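Local coordinates for probable chemoreceptor (Methyl-accepting chemotaxis) transmembrane protein (Rhizobium meliloti, PDB 6D8V) that probably senses quaternary ammonium compounds in bacterial chemotaxis, binding ligands such as 1,1-dimethyl-prolinium through its PDC (Cache-clan) sensory domain, at residues A[37-42]-A[55-60]. Numbering follows the deposited sequence.
Sequences SGVLGR and INLLKA
Val39 and Leu40 of the long helix 2-45 meet Leu57 and Leu58 of the short helix 51-58 in a small, purely apolar helix-helix contact, in the part of the molecule that holds the ligand-binding PDC sensor domain. Even the nearest CA atoms, those of Leu40 and Leu57, are 8.2 Å apart, and side chains alone bridge the gap. On the more open side, Val39 CG2 comes within 4.0 Å of Leu57 CD1, a methyl-to-methyl touch between side chains that run at a slant to each other. Leu57 reaches it with CG anti to its own carbonyl carbon (chi1 -58°) and with chi2 extended (179°), which places CD1 against Val39. Deeper in, the Leu40 methyl CD1 lies 4.5 Å from Leu58 CG, a looser approach. Both leucines of this pair also touch strands of the sensor-domain sheet: Leu40 packs on Val158, and Leu58 on Pro101 and Trp103. The inner pair thus joins the two helices to that sheet, with the Leu58 side chain about 9 Å from the bound 1,1-dimethyl-prolinium. With only 140 Å² buried and no polar pairing between the segments, the contact rests on dispersion and the hydrophobic effect, with shape fit between branched side chains in place of directional bonds.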
loop_
_atom_site.group_PDB
_atom_site.type_symbol
_atom_site.label_atom_id
_atom_site.label_comp_id
_atom_site.label_asym_id
_atom_site.label_seq_id
_atom_site.Cartn_x
_atom_site.Cartn_y
_atom_site.Cartn_z
ATOM N N SER A 37 7.018 14.100 -3.631
ATOM C CA SER A 37 8.083 13.882 -4.603
ATOM C C SER A 37 8.435 15.169 -5.337
ATOM O O SER A 37 9.608 15.408 -5.648
ATOM C CB SER A 37 7.662 12.801 -5.598
ATOM O OG SER A 37 8.533 12.766 -6.716
ATOM N N GLY A 38 7.434 16.008 -5.617
ATOM C CA GLY A 38 7.701 17.260 -6.305
ATOM C C GLY A 38 8.454 18.251 -5.440
ATOM O O GLY A 38 9.491 18.783 -5.846
ATOM N N VAL A 39 7.943 18.518 -4.232
ATOM C CA VAL A 39 8.585 19.524 -3.385
ATOM C C VAL A 39 9.990 19.085 -2.995
ATOM O O VAL A 39 10.889 19.922 -2.832
ATOM C CB VAL A 39 7.734 19.844 -2.137
ATOM C CG1 VAL A 39 6.358 19.223 -2.247
ATOM C CG2 VAL A 39 8.443 19.394 -0.872
ATOM N N LEU A 40 10.213 17.775 -2.852
ATOM C CA LEU A 40 11.571 17.297 -2.615
ATOM C C LEU A 40 12.447 17.500 -3.850
ATOM O O LEU A 40 13.623 17.869 -3.731
ATOM C CB LEU A 40 11.552 15.828 -2.190
ATOM C CG LEU A 40 10.995 15.532 -0.796
ATOM C CD1 LEU A 40 11.025 14.028 -0.481
ATOM C CD2 LEU A 40 11.732 16.325 0.281
ATOM N N GLY A 41 11.890 17.286 -5.040
ATOM C CA GLY A 41 12.606 17.514 -6.282
ATOM C C GLY A 41 12.871 18.979 -6.577
ATOM O O GLY A 41 14.024 19.373 -6.774
ATOM N N ARG A 42 11.817 19.800 -6.621
ATOM C CA ARG A 42 12.017 21.230 -6.836
ATOM C C ARG A 42 12.899 21.828 -5.744
ATOM O O ARG A 42 13.769 22.659 -6.025
ATOM C CB ARG A 42 10.668 21.965 -6.912
ATOM C CG ARG A 42 10.006 22.015 -8.307
ATOM C CD ARG A 42 9.193 23.321 -8.552
ATOM N NE ARG A 42 9.914 24.316 -9.363
ATOM C CZ ARG A 42 9.991 24.289 -10.693
ATOM N NH1 ARG A 42 9.394 23.315 -11.367
ATOM N NH2 ARG A 42 10.670 25.225 -11.354
ATOM N N ILE A 55 14.051 16.353 5.689
ATOM C CA ILE A 55 13.446 15.559 6.756
ATOM C C ILE A 55 12.267 16.302 7.377
ATOM O O ILE A 55 11.185 15.729 7.551
ATOM C CB ILE A 55 14.497 15.173 7.815
ATOM C CG1 ILE A 55 15.429 14.080 7.278
ATOM C CG2 ILE A 55 13.820 14.687 9.087
ATOM C CD1 ILE A 55 16.846 14.536 7.020
ATOM N N ASN A 56 12.450 17.580 7.725
ATOM C CA ASN A 56 11.336 18.380 8.231
ATOM C C ASN A 56 10.112 18.246 7.332
ATOM O O ASN A 56 9.028 17.863 7.790
ATOM C CB ASN A 56 11.750 19.849 8.356
ATOM C CG ASN A 56 10.657 20.724 8.968
ATOM O OD1 ASN A 56 9.776 20.237 9.676
ATOM N ND2 ASN A 56 10.719 22.024 8.698
ATOM N N LEU A 57 10.272 18.542 6.038
ATOM C CA LEU A 57 9.126 18.548 5.133
ATOM C C LEU A 57 8.486 17.168 5.024
ATOM O O LEU A 57 7.262 17.057 4.895
ATOM C CB LEU A 57 9.546 19.041 3.751
ATOM C CG LEU A 57 10.169 20.427 3.684
ATOM C CD1 LEU A 57 10.557 20.771 2.252
ATOM C CD2 LEU A 57 9.220 21.467 4.262
ATOM N N LEU A 58 9.296 16.106 5.053
ATOM C CA LEU A 58 8.767 14.762 4.856
ATOM C C LEU A 58 7.729 14.383 5.905
ATOM O O LEU A 58 6.906 13.497 5.657
ATOM C CB LEU A 58 9.912 13.751 4.866
ATOM C CG LEU A 58 10.002 12.774 3.692
ATOM C CD1 LEU A 58 11.124 11.768 3.923
ATOM C CD2 LEU A 58 8.685 12.063 3.477
ATOM N N LYS A 59 7.746 15.025 7.069
ATOM C CA LYS A 59 6.794 14.682 8.115
ATOM C C LYS A 59 5.395 15.209 7.823
ATOM O O LYS A 59 4.426 14.738 8.434
ATOM C CB LYS A 59 7.295 15.212 9.463
ATOM C CG LYS A 59 6.510 14.729 10.670
ATOM C CD LYS A 59 7.220 15.107 11.964
ATOM C CE LYS A 59 6.389 14.755 13.188
ATOM N NZ LYS A 59 7.117 15.058 14.449
ATOM N N ALA A 60 5.268 16.165 6.895
ATOM C CA ALA A 60 3.967 16.759 6.607
ATOM C C ALA A 60 2.966 15.722 6.121
ATOM O O ALA A 60 1.765 15.836 6.403
ATOM C CB ALA A 60 4.114 17.867 5.571
#